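Local coordinates for protein amine Dehydrogenase (Pseudomonas putida, PDB 1JMX) that probably transfers electrons through two covalently bound c-type hemes as the alpha subunit of a quinohemoprotein amine dehydrogenase, at residues Y236-N241 / L249-A254; R285-Q290 / T303-G308; A395-K400 / L407-L412; A414-E419 / L464-T469. All coordinates share one frame; numbering follows the deposited sequence.

Contact 1: residues Y236-N241 / L249-A254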
loop_
_atom_site.group_PDB
_atom_site.type_symbol
_atom_site.label_atom_id
_atom_site.label_comp_id
_atom_site.label_asym_id
_atom_site.label_seq_id
_atom_site.Cartn_x
_atom_site.Cartn_y
_atom_site.Cartn_z
ATOM N N TYR A 236 -14.209 22.476 15.707
ATOM C CA TYR A 236 -13.263 21.778 16.579
ATOM C C TYR A 236 -12.020 21.248 15.872
ATOM O O TYR A 236 -10.979 21.101 16.504
ATOM C CB TYR A 236 -13.950 20.645 17.356
ATOM C CG TYR A 236 -14.220 19.379 16.562
ATOM C CD1 TYR A 236 -13.459 18.228 16.772
ATOM C CD2 TYR A 236 -15.240 19.330 15.614
ATOM C CE1 TYR A 236 -13.709 17.060 16.061
ATOM C CE2 TYR A 236 -15.500 18.170 14.896
ATOM C CZ TYR A 236 -14.736 17.040 15.126
ATOM O OH TYR A 236 -15.017 15.884 14.445
ATOM N N GLU A 237 -12.122 20.978 14.569
ATOM C CA GLU A 237 -10.991 20.458 13.796
ATOM C C GLU A 237 -9.940 21.508 13.460
ATOM O O GLU A 237 -9.997 22.181 12.431
ATOM C CB GLU A 237 -11.470 19.747 12.528
ATOM C CG GLU A 237 -12.164 18.410 12.777
ATOM C CD GLU A 237 -11.215 17.285 13.205
ATOM O OE1 GLU A 237 -10.025 17.536 13.497
ATOM O OE2 GLU A 237 -11.670 16.125 13.248
ATOM N N TRP A 238 -8.953 21.597 14.341
ATOM C CA TRP A 238 -7.856 22.540 14.228
ATOM C C TRP A 238 -6.737 22.041 13.321
ATOM O O TRP A 238 -6.172 20.972 13.543
ATOM C CB TRP A 238 -7.315 22.824 15.629
ATOM C CG TRP A 238 -6.076 23.656 15.685
ATOM C CD1 TRP A 238 -4.789 23.231 15.504
ATOM C CD2 TRP A 238 -5.997 25.047 16.016
ATOM N NE1 TRP A 238 -3.914 24.268 15.710
ATOM C CE2 TRP A 238 -4.626 25.396 16.027
ATOM C CE3 TRP A 238 -6.950 26.032 16.308
ATOM C CZ2 TRP A 238 -4.185 26.694 16.323
ATOM C CZ3 TRP A 238 -6.514 27.317 16.600
ATOM C CH2 TRP A 238 -5.142 27.637 16.605
ATOM N N ARG A 239 -6.415 22.836 12.304
ATOM C CA ARG A 239 -5.350 22.510 11.368
ATOM C C ARG A 239 -4.404 23.691 11.314
ATOM O O ARG A 239 -4.790 24.781 10.920
ATOM C CB ARG A 239 -5.912 22.227 9.972
ATOM C CG ARG A 239 -6.771 20.994 9.903
ATOM C CD ARG A 239 -5.976 19.745 10.237
ATOM N NE ARG A 239 -6.827 18.564 10.195
ATOM C CZ ARG A 239 -7.692 18.241 11.148
ATOM N NH1 ARG A 239 -7.815 19.000 12.224
ATOM N NH2 ARG A 239 -8.469 17.186 11.003
ATOM N N GLY A 240 -3.155 23.476 11.695
ATOM C CA GLY A 240 -2.217 24.573 11.680
ATOM C C GLY A 240 -0.857 24.248 11.122
ATOM O O GLY A 240 -0.522 23.091 10.882
ATOM N N ASN A 241 -0.093 25.300 10.854
ATOM C CA ASN A 241 1.253 25.154 10.344
ATOM C C ASN A 241 2.108 26.156 11.092
ATOM O O ASN A 241 1.861 27.364 11.041
ATOM C CB ASN A 241 1.320 25.420 8.841
ATOM C CG ASN A 241 2.676 25.073 8.264
ATOM O OD1 ASN A 241 3.602 25.901 8.241
ATOM N ND2 ASN A 241 2.822 23.826 7.843
ATOM N N LEU A 249 5.910 22.653 10.888
ATOM C CA LEU A 249 5.200 21.595 11.575
ATOM C C LEU A 249 3.698 21.767 11.415
ATOM O O LEU A 249 3.175 22.863 11.582
ATOM C CB LEU A 249 5.544 21.593 13.064
ATOM C CG LEU A 249 7.012 21.531 13.494
ATOM C CD1 LEU A 249 7.073 21.190 14.969
ATOM C CD2 LEU A 249 7.774 20.492 12.703
ATOM N N ARG A 250 3.028 20.693 11.017
ATOM C CA ARG A 250 1.582 20.679 10.871
ATOM C C ARG A 250 0.996 20.341 12.245
ATOM O O ARG A 250 1.568 19.560 13.002
ATOM C CB ARG A 250 1.166 19.593 9.881
ATOM C CG ARG A 250 0.730 20.072 8.507
ATOM C CD ARG A 250 1.831 20.819 7.749
ATOM N NE ARG A 250 1.513 20.955 6.319
ATOM C CZ ARG A 250 2.205 21.684 5.438
ATOM N NH1 ARG A 250 3.278 22.381 5.819
ATOM N NH2 ARG A 250 1.856 21.673 4.150
ATOM N N GLN A 251 -0.145 20.935 12.565
ATOM C CA GLN A 251 -0.817 20.687 13.827
ATOM C C GLN A 251 -2.192 20.135 13.502
ATOM O O GLN A 251 -2.975 20.784 12.817
ATOM C CB GLN A 251 -1.007 21.985 14.619
ATOM C CG GLN A 251 0.264 22.734 14.969
ATOM C CD GLN A 251 -0.006 23.947 15.833
ATOM O OE1 GLN A 251 -0.966 24.684 15.607
ATOM N NE2 GLN A 251 0.833 24.152 16.837
ATOM N N VAL A 252 -2.471 18.923 13.951
ATOM C CA VAL A 252 -3.776 18.321 13.738
ATOM C C VAL A 252 -4.324 18.054 15.140
ATOM O O VAL A 252 -3.991 17.049 15.783
ATOM C CB VAL A 252 -3.682 17.016 12.908
ATOM C CG1 VAL A 252 -5.036 16.343 12.818
ATOM C CG2 VAL A 252 -3.140 17.320 11.516
ATOM N N PHE A 253 -5.085 19.018 15.646
ATOM C CA PHE A 253 -5.660 18.911 16.979
ATOM C C PHE A 253 -7.171 18.939 16.915
ATOM O O PHE A 253 -7.766 19.304 15.899
ATOM C CB PHE A 253 -5.228 20.084 17.879
ATOM C CG PHE A 253 -3.747 20.339 17.917
ATOM C CD1 PHE A 253 -2.832 19.300 17.827
ATOM C CD2 PHE A 253 -3.268 21.640 18.037
ATOM C CE1 PHE A 253 -1.464 19.550 17.851
ATOM C CE2 PHE A 253 -1.902 21.898 18.064
ATOM C CZ PHE A 253 -0.999 20.846 17.969
ATOM N N ALA A 254 -7.773 18.527 18.021
ATOM C CA ALA A 254 -9.207 18.548 18.194
ATOM C C ALA A 254 -9.308 19.528 19.346
ATOM O O ALA A 254 -8.731 19.304 20.404
ATOM C CB ALA A 254 -9.718 17.195 18.605
#
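Y236 meets A254 at one end of an antiparallel beta hairpin, strands 237-244 and 247-256, two neighbours in the closed eight-stranded barrel of domain II. A254 CB comes to the edge of the Y236 ring, near its plane and 4.3 Å from CD1, while the phenol OH bonds outside the hairpin to L70 O. Y236 and E237 together face Y233 of strand 223-233, a classic beta bulge. E237 bends its chain along the face it shares with R239, V252 and A254. Its OE1 takes both NH1 and NH2 of R239, which come end-on from the same side of the carboxylate plane; its OE2 pairs with R79. W238 lies on the other face, and CG anti to the backbone N (chi1 173°) sets the indole beside the F253 side chain. W238 CD1 is 3.4 Å from F253 CD2, and the five-membered ring is within 9° of parallel to the phenyl, but slid so far that the two barely overlap. In its own ring plane W238 NE1 donates to Q251 OE1 at 3.0 Å, nearly straight (163°), yet from above the plane of that amide. R239 spreads one guanidinium face over V252 CG1, 3.7 Å from CZ, and its NH2 also reaches E35, giving the charge two carboxylate mates. G240 pairs with Q251 through two backbone bonds; a CB on it would collide with Q251 OE1, so the missing side chain gives the amide its place next to the indole. At N241 the pairing continues with a CA-H...O contact, N241 CA lying 3.2 Å from L249 O.

Contact 2: residues R285-Q290 / T303-G308; sequences RLLAVQ and TLVGSG
R285 and S307 are tied at one end of the contact by two backbone hydrogen bonds, R285 N to S307 O being 2.8 Å. Q290 and T303 form the matching pair at the other end, with Q290 N 2.8 Å from T303 O. Between them A288 and V305 are joined unevenly: V305 N reaches A288 O at 2.9 Å, almost straight (174°), whereas A288 N stands 3.3 Å from V305 O. Next comes the Q290 side chain. Its chain is extended beyond CG and crosses V305, laying CD 3.8 Å from V305 CG2, while OE1 accepts from R197 NE and NE2 donates to V196 O of barrel strand 194-204. A leucine here would probably leave that arginine NE and that carbonyl without their amide mate and weaken the tie to the barrel. On the other face L304 CD1 touches both methyls of V289, 3.8 Å from CG1 and from CG2, and V357 and L359 of strand 354-362 extend this apolar patch. L287 CB rests 3.4 Å from V305 O. L287 and A288 stand opposite the single V305, which makes a classic beta bulge in the first hairpin of domain III, consistent with the immunoglobulin-like sandwich of the E-set clan.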
loop_
_atom_site.group_PDB
_atom_site.type_symbol
_atom_site.label_atom_id
_atom_site.label_comp_id
_atom_site.label_asym_id
_atom_site.label_seq_id
_atom_site.Cartn_x
_atom_site.Cartn_y
_atom_site.Cartn_z
ATOM N N ARG A 285 -5.670 23.855 35.441
ATOM C CA ARG A 285 -5.381 22.480 35.060
ATOM C C ARG A 285 -3.918 22.183 35.359
ATOM O O ARG A 285 -3.089 23.087 35.447
ATOM C CB ARG A 285 -5.638 22.271 33.555
ATOM C CG ARG A 285 -7.114 22.330 33.125
ATOM C CD ARG A 285 -7.751 20.929 32.931
ATOM N NE ARG A 285 -7.237 20.225 31.747
ATOM C CZ ARG A 285 -6.164 19.431 31.753
ATOM N NH1 ARG A 285 -5.480 19.222 32.878
ATOM N NH2 ARG A 285 -5.753 18.869 30.621
ATOM N N LEU A 286 -3.619 20.907 35.541
ATOM C CA LEU A 286 -2.261 20.461 35.795
ATOM C C LEU A 286 -1.997 19.453 34.680
ATOM O O LEU A 286 -2.459 18.311 34.740
ATOM C CB LEU A 286 -2.176 19.817 37.183
ATOM C CG LEU A 286 -0.805 19.460 37.755
ATOM C CD1 LEU A 286 0.182 20.600 37.566
ATOM C CD2 LEU A 286 -0.968 19.123 39.227
ATOM N N LEU A 287 -1.325 19.923 33.629
ATOM C CA LEU A 287 -1.007 19.127 32.446
ATOM C C LEU A 287 -0.076 17.931 32.600
ATOM O O LEU A 287 -0.451 16.809 32.259
ATOM C CB LEU A 287 -0.450 20.020 31.338
ATOM C CG LEU A 287 -1.411 20.830 30.475
ATOM C CD1 LEU A 287 -0.618 21.431 29.319
ATOM C CD2 LEU A 287 -2.520 19.927 29.941
ATOM N N ALA A 288 1.150 18.174 33.058
ATOM C CA ALA A 288 2.123 17.100 33.195
ATOM C C ALA A 288 3.283 17.384 34.157
ATOM O O ALA A 288 3.473 18.513 34.609
ATOM C CB ALA A 288 2.674 16.750 31.814
ATOM N N VAL A 289 4.017 16.323 34.491
ATOM C CA VAL A 289 5.193 16.384 35.348
ATOM C C VAL A 289 6.285 15.974 34.367
ATOM O O VAL A 289 6.118 14.999 33.636
ATOM C CB VAL A 289 5.142 15.322 36.485
ATOM C CG1 VAL A 289 6.205 15.609 37.528
ATOM C CG2 VAL A 289 3.778 15.276 37.122
ATOM N N GLN A 290 7.381 16.721 34.316
ATOM C CA GLN A 290 8.467 16.398 33.396
ATOM C C GLN A 290 9.816 16.471 34.108
ATOM O O GLN A 290 10.306 17.555 34.393
ATOM C CB GLN A 290 8.462 17.371 32.204
ATOM C CG GLN A 290 7.114 17.503 31.486
ATOM C CD GLN A 290 7.186 18.376 30.243
ATOM O OE1 GLN A 290 8.099 19.177 30.088
ATOM N NE2 GLN A 290 6.225 18.209 29.346
ATOM N N THR A 303 9.875 19.637 36.477
ATOM C CA THR A 303 9.106 20.808 36.112
ATOM C C THR A 303 7.648 20.427 35.871
ATOM O O THR A 303 7.351 19.397 35.281
ATOM C CB THR A 303 9.726 21.557 34.908
ATOM O OG1 THR A 303 8.700 21.911 33.972
ATOM C CG2 THR A 303 10.802 20.730 34.230
ATOM N N LEU A 304 6.746 21.212 36.452
ATOM C CA LEU A 304 5.312 20.996 36.326
ATOM C C LEU A 304 4.761 21.929 35.261
ATOM O O LEU A 304 5.108 23.110 35.212
ATOM C CB LEU A 304 4.607 21.244 37.666
ATOM C CG LEU A 304 4.854 20.259 38.818
ATOM C CD1 LEU A 304 4.502 18.842 38.371
ATOM C CD2 LEU A 304 6.300 20.326 39.291
ATOM N N VAL A 305 3.930 21.382 34.382
ATOM C CA VAL A 305 3.336 22.156 33.298
ATOM C C VAL A 305 1.844 22.236 33.563
ATOM O O VAL A 305 1.246 21.273 34.055
ATOM C CB VAL A 305 3.580 21.473 31.924
ATOM C CG1 VAL A 305 3.232 22.422 30.787
ATOM C CG2 VAL A 305 5.022 21.006 31.813
ATOM N N GLY A 306 1.248 23.390 33.279
ATOM C CA GLY A 306 -0.177 23.527 33.504
ATOM C C GLY A 306 -0.721 24.918 33.309
ATOM O O GLY A 306 -0.044 25.804 32.789
ATOM N N SER A 307 -1.971 25.094 33.717
ATOM C CA SER A 307 -2.645 26.375 33.607
ATOM C C SER A 307 -3.228 26.781 34.960
ATOM O O SER A 307 -3.892 25.983 35.624
ATOM C CB SER A 307 -3.753 26.290 32.552
ATOM O OG SER A 307 -4.437 27.525 32.422
ATOM N N GLY A 308 -2.965 28.024 35.360
ATOM C CA GLY A 308 -3.467 28.529 36.627
ATOM C C GLY A 308 -2.835 27.850 37.829
ATOM O O GLY A 308 -3.529 27.500 38.792
#

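Contact 3: residues A395-K400 / L407-L412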
loop_
_atom_site.group_PDB
_atom_site.type_symbol
_atom_site.label_atom_id
_atom_site.label_comp_id
_atom_site.label_asym_id
_atom_site.label_seq_id
_atom_site.Cartn_x
_atom_site.Cartn_y
_atom_site.Cartn_z
ATOM N N ALA A 395 12.608 3.607 25.189
ATOM C CA ALA A 395 12.670 2.428 26.057
ATOM C C ALA A 395 11.793 2.660 27.278
ATOM O O ALA A 395 12.090 3.512 28.112
ATOM C CB ALA A 395 14.100 2.144 26.476
ATOM N N GLU A 396 10.679 1.940 27.337
ATOM C CA GLU A 396 9.721 2.050 28.429
ATOM C C GLU A 396 10.035 1.116 29.599
ATOM O O GLU A 396 9.956 -0.099 29.475
ATOM C CB GLU A 396 8.324 1.782 27.893
ATOM C CG GLU A 396 7.232 1.788 28.924
ATOM C CD GLU A 396 5.954 1.239 28.354
ATOM O OE1 GLU A 396 5.944 0.052 27.977
ATOM O OE2 GLU A 396 4.970 1.993 28.248
ATOM N N ALA A 397 10.348 1.713 30.745
ATOM C CA ALA A 397 10.707 0.981 31.957
ATOM C C ALA A 397 9.532 0.593 32.843
ATOM O O ALA A 397 8.595 1.363 33.017
ATOM C CB ALA A 397 11.717 1.782 32.760
ATOM N N TRP A 398 9.618 -0.609 33.410
ATOM C CA TRP A 398 8.597 -1.143 34.305
ATOM C C TRP A 398 9.228 -1.757 35.542
ATOM O O TRP A 398 10.270 -2.404 35.475
ATOM C CB TRP A 398 7.758 -2.226 33.623
ATOM C CG TRP A 398 6.924 -1.724 32.516
ATOM C CD1 TRP A 398 7.345 -1.396 31.264
ATOM C CD2 TRP A 398 5.517 -1.467 32.552
ATOM N NE1 TRP A 398 6.291 -0.947 30.516
ATOM C CE2 TRP A 398 5.152 -0.980 31.277
ATOM C CE3 TRP A 398 4.524 -1.603 33.539
ATOM C CZ2 TRP A 398 3.837 -0.625 30.955
ATOM C CZ3 TRP A 398 3.208 -1.249 33.220
ATOM C CH2 TRP A 398 2.880 -0.765 31.934
ATOM N N GLY A 399 8.546 -1.596 36.665
ATOM C CA GLY A 399 9.024 -2.150 37.914
ATOM C C GLY A 399 7.825 -2.601 38.712
ATOM O O GLY A 399 6.784 -2.952 38.150
ATOM N N LYS A 400 7.965 -2.603 40.025
ATOM C CA LYS A 400 6.870 -2.999 40.890
ATOM C C LYS A 400 6.791 -2.037 42.045
ATOM O O LYS A 400 7.819 -1.576 42.548
ATOM C CB LYS A 400 7.065 -4.427 41.409
ATOM C CG LYS A 400 6.740 -5.506 40.389
ATOM C CD LYS A 400 6.598 -6.850 41.062
ATOM C CE LYS A 400 6.028 -7.900 40.105
ATOM N NZ LYS A 400 6.931 -8.199 38.960
ATOM N N LEU A 407 4.460 -1.346 37.902
ATOM C CA LEU A 407 4.592 0.098 37.945
ATOM C C LEU A 407 5.266 0.562 36.657
ATOM O O LEU A 407 6.366 0.117 36.346
ATOM C CB LEU A 407 5.491 0.459 39.137
ATOM C CG LEU A 407 5.563 1.801 39.876
ATOM C CD1 LEU A 407 7.038 2.090 40.174
ATOM C CD2 LEU A 407 4.940 2.947 39.108
ATOM N N ARG A 408 4.585 1.394 35.873
ATOM C CA ARG A 408 5.204 1.922 34.665
ATOM C C ARG A 408 5.992 3.152 35.120
ATOM O O ARG A 408 5.414 4.126 35.601
ATOM C CB ARG A 408 4.169 2.312 33.603
ATOM C CG ARG A 408 4.829 2.772 32.285
ATOM C CD ARG A 408 3.820 3.017 31.171
ATOM N NE ARG A 408 3.739 4.425 30.771
ATOM C CZ ARG A 408 4.504 4.997 29.843
ATOM N NH1 ARG A 408 5.423 4.290 29.202
ATOM N NH2 ARG A 408 4.372 6.287 29.567
ATOM N N ILE A 409 7.315 3.054 35.053
ATOM C CA ILE A 409 8.188 4.139 35.456
ATOM C C ILE A 409 8.100 5.278 34.448
ATOM O O ILE A 409 7.764 6.407 34.805
ATOM C CB ILE A 409 9.671 3.668 35.582
ATOM C CG1 ILE A 409 9.881 2.822 36.846
ATOM C CG2 ILE A 409 10.600 4.861 35.678
ATOM C CD1 ILE A 409 9.111 1.550 36.904
ATOM N N GLY A 410 8.414 4.972 33.191
ATOM C CA GLY A 410 8.375 5.975 32.143
ATOM C C GLY A 410 9.379 5.630 31.068
ATOM O O GLY A 410 9.758 4.473 30.918
ATOM N N TYR A 411 9.810 6.628 30.310
ATOM C CA TYR A 411 10.783 6.411 29.245
ATOM C C TYR A 411 12.173 6.747 29.766
ATOM O O TYR A 411 12.504 7.921 29.935
ATOM C CB TYR A 411 10.456 7.288 28.036
ATOM C CG TYR A 411 9.160 6.933 27.336
ATOM C CD1 TYR A 411 8.286 7.931 26.903
ATOM C CD2 TYR A 411 8.831 5.604 27.064
ATOM C CE1 TYR A 411 7.118 7.616 26.212
ATOM C CE2 TYR A 411 7.666 5.276 26.372
ATOM C CZ TYR A 411 6.816 6.287 25.951
ATOM O OH TYR A 411 5.655 5.974 25.283
ATOM N N LEU A 412 12.980 5.716 30.018
ATOM C CA LEU A 412 14.333 5.898 30.541
ATOM C C LEU A 412 15.402 5.884 29.461
ATOM O O LEU A 412 15.285 5.168 28.470
ATOM C CB LEU A 412 14.649 4.825 31.588
ATOM C CG LEU A 412 13.839 4.835 32.888
ATOM C CD1 LEU A 412 14.395 3.808 33.852
ATOM C CD2 LEU A 412 13.900 6.203 33.514
HETATM O O HOH W 1 14.384 5.856 25.986
HETATM O O HOH W 2 4.158 3.766 26.279
#
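E396 and R408, diagonal neighbours on one face of the hairpin, meet in a salt bridge, OE2 to NH1, modelled at a short 2.5 Å, their chains crossing at about a right angle. As a hydrogen bond it is weak, bent to 121°, and the carboxylate and guanidinium planes stand 68° apart. With CG anti to the backbone N (chi1 -176°), the R408 alkyl chain runs across one face of the W398 indole, CB 3.7 Å from the centroid of the six-membered ring in a CH-pi contact and CD 3.6 Å from CZ2. W398 in turn fixes the glutamate: NE1 donates to E396 OE1 at 2.8 Å, in the indole plane but from above the carboxylate plane. An alanine in place of W398 would probably strip the cover from the R408 methylenes and leave E396 OE1 without its indole N-H. A water that donates to E396 OE2 is also hydrogen-bonded to Y411 OH, so both glutamate oxygens are held. On the opposite face A397 CB packs 3.5 Å from L412 CD1, and I409 CD1 comes 3.2 Å from G399 N, where a CB on G399 would be tight. The G399-L407 pair sets the register, G399 N to L407 O being 2.8 Å, and A397 N donates to G410 O; the backbone angles of G410 would jam a CB against the carbonyl of I409. Further out, K369 of strand 367-378 makes a cation-pi contact with W398, and Y411 lies on V371 of the same strand. L407, I409 and L412 turn to strand 354-362 of domain III, where Y362 touches all three.

Contact 4: residues A414-E419 / L464-T469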
loop_
_atom_site.group_PDB
_atom_site.type_symbol
_atom_site.label_atom_id
_atom_site.label_comp_id
_atom_site.label_asym_id
_atom_site.label_seq_id
_atom_site.Cartn_x
_atom_site.Cartn_y
_atom_site.Cartn_z
ATOM N N ALA A 414 18.652 5.121 27.252
ATOM C CA ALA A 414 19.261 3.842 26.946
ATOM C C ALA A 414 20.175 3.871 25.743
ATOM O O ALA A 414 20.251 4.854 25.009
ATOM C CB ALA A 414 18.168 2.802 26.720
ATOM N N SER A 415 20.887 2.769 25.572
ATOM C CA SER A 415 21.781 2.569 24.447
ATOM C C SER A 415 20.937 1.819 23.426
ATOM O O SER A 415 20.108 0.982 23.788
ATOM C CB SER A 415 22.974 1.707 24.868
ATOM O OG SER A 415 23.598 1.096 23.746
ATOM N N TRP A 416 21.155 2.114 22.152
ATOM C CA TRP A 416 20.395 1.477 21.094
ATOM C C TRP A 416 21.266 0.804 20.071
ATOM O O TRP A 416 22.318 1.321 19.695
ATOM C CB TRP A 416 19.512 2.502 20.388
ATOM C CG TRP A 416 18.462 3.056 21.262
ATOM C CD1 TRP A 416 18.545 4.175 22.038
ATOM C CD2 TRP A 416 17.157 2.521 21.466
ATOM N NE1 TRP A 416 17.366 4.372 22.709
ATOM C CE2 TRP A 416 16.496 3.370 22.378
ATOM C CE3 TRP A 416 16.480 1.405 20.969
ATOM C CZ2 TRP A 416 15.190 3.137 22.803
ATOM C CZ3 TRP A 416 15.184 1.173 21.392
ATOM C CH2 TRP A 416 14.552 2.037 22.301
ATOM N N LYS A 417 20.818 -0.369 19.642
ATOM C CA LYS A 417 21.500 -1.120 18.611
ATOM C C LYS A 417 20.497 -1.912 17.785
ATOM O O LYS A 417 19.325 -2.038 18.139
ATOM C CB LYS A 417 22.593 -2.035 19.171
ATOM C CG LYS A 417 22.126 -3.154 20.063
ATOM C CD LYS A 417 23.315 -4.040 20.425
ATOM C CE LYS A 417 23.093 -4.793 21.732
ATOM N NZ LYS A 417 21.872 -5.636 21.663
ATOM N N VAL A 418 20.988 -2.440 16.675
ATOM C CA VAL A 418 20.193 -3.210 15.741
ATOM C C VAL A 418 20.840 -4.583 15.515
ATOM O O VAL A 418 22.069 -4.703 15.457
ATOM C CB VAL A 418 20.067 -2.401 14.412
ATOM C CG1 VAL A 418 20.132 -3.310 13.191
ATOM C CG2 VAL A 418 18.784 -1.586 14.429
ATOM N N GLU A 419 20.010 -5.620 15.438
ATOM C CA GLU A 419 20.489 -6.976 15.201
ATOM C C GLU A 419 19.572 -7.646 14.201
ATOM O O GLU A 419 18.402 -7.301 14.116
ATOM C CB GLU A 419 20.460 -7.784 16.493
ATOM C CG GLU A 419 21.121 -7.089 17.653
ATOM C CD GLU A 419 21.420 -8.029 18.787
ATOM O OE1 GLU A 419 20.482 -8.727 19.264
ATOM O OE2 GLU A 419 22.604 -8.071 19.195
ATOM N N LEU A 464 14.882 -6.075 10.930
ATOM C CA LEU A 464 15.676 -5.801 12.121
ATOM C C LEU A 464 15.050 -5.946 13.509
ATOM O O LEU A 464 13.843 -5.808 13.708
ATOM C CB LEU A 464 16.290 -4.403 11.994
ATOM C CG LEU A 464 17.139 -4.124 10.753
ATOM C CD1 LEU A 464 17.655 -2.698 10.802
ATOM C CD2 LEU A 464 18.299 -5.115 10.669
ATOM N N LYS A 465 15.922 -6.203 14.473
ATOM C CA LYS A 465 15.551 -6.353 15.869
ATOM C C LYS A 465 16.157 -5.138 16.553
ATOM O O LYS A 465 17.357 -4.901 16.458
ATOM C CB LYS A 465 16.135 -7.650 16.438
ATOM C CG LYS A 465 15.488 -8.104 17.728
ATOM C CD LYS A 465 15.676 -9.601 17.967
ATOM C CE LYS A 465 17.156 -9.987 18.067
ATOM N NZ LYS A 465 17.332 -11.390 18.585
ATOM N N VAL A 466 15.301 -4.329 17.158
ATOM C CA VAL A 466 15.722 -3.112 17.838
ATOM C C VAL A 466 15.986 -3.374 19.318
ATOM O O VAL A 466 15.057 -3.631 20.080
ATOM C CB VAL A 466 14.645 -2.018 17.672
ATOM C CG1 VAL A 466 14.993 -0.788 18.484
ATOM C CG2 VAL A 466 14.502 -1.660 16.195
ATOM N N ILE A 467 17.256 -3.298 19.718
ATOM C CA ILE A 467 17.641 -3.547 21.109
ATOM C C ILE A 467 17.970 -2.282 21.892
ATOM O O ILE A 467 18.836 -1.503 21.498
ATOM C CB ILE A 467 18.889 -4.475 21.214
ATOM C CG1 ILE A 467 18.794 -5.641 20.228
ATOM C CG2 ILE A 467 19.044 -4.994 22.649
ATOM C CD1 ILE A 467 17.629 -6.516 20.445
ATOM N N ALA A 468 17.266 -2.096 23.004
ATOM C CA ALA A 468 17.493 -0.966 23.899
ATOM C C ALA A 468 18.063 -1.541 25.192
ATOM O O ALA A 468 17.592 -2.568 25.681
ATOM C CB ALA A 468 16.193 -0.243 24.198
ATOM N N THR A 469 19.113 -0.920 25.713
ATOM C CA THR A 469 19.708 -1.385 26.957
ATOM C C THR A 469 19.756 -0.195 27.899
ATOM O O THR A 469 20.407 0.808 27.619
ATOM C CB THR A 469 21.111 -1.992 26.746
ATOM O OG1 THR A 469 21.984 -1.008 26.195
ATOM C CG2 THR A 469 21.053 -3.171 25.798
#
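W416 and A468 make the aromatic contact of this antiparallel pairing: A468 CB sits over one face of the indole, 3.4 Å from the centroid of the six-membered ring and 18° off its normal. V466 CG1 approaches the same ring at its edge, 3.5 Å from CZ3. Apolar packing continues on this face of the sheet with V418 CG1 against L464 CD1, a tight 3.5 Å. The backbone bonds come in three pairs, S415 with T469, K417 with I467 and E419 with K465, the shortest being K465 N to E419 O at 2.7 Å. Charged chains gather on the other face. K417 places CG between its backbone N and carbonyl carbon (chi1 65°), which carries the chain over I467, CG lying 3.7 Å from I467 CB. K417 NZ forms a long salt bridge to E419 OE2, 3.5 Å, within the strand. E419 crosses I467 at about a right angle, its OE1 near I467 CG1, and K465 NZ stays 4.2 Å from that OE1, beyond a salt bridge. Strand 476-484 continues the sheet beyond 464-469, V466 bonding G479 and A468 bonding G477. F393 and A395 of strand 391-400, V370 and M437 pack against the side carrying W416, V466 and A468.

In the fold
The four contacts follow one another along the chain, each closing before the next opens. Contact 1 belongs to the closed barrel of domain II, contact 2 to the mixed sheet of domain III, and contacts 3 and 4 to domain IV. Centres of contacts 1 and 2 are about 22 Å apart and those of contacts 1 and 4 about 33 Å apart. Contacts 3 and 4, about 17 Å between centres, share strand 406-420 and touch: A395 CB meets A468 CB at 3.9 Å. Contacts 2 and 3 do not touch, their nearest atoms about 9 Å apart. Antiparallel pairing thus recurs in all three domains, and the shared strand 406-420 makes contacts 3 and 4 one continuous piece of sheet.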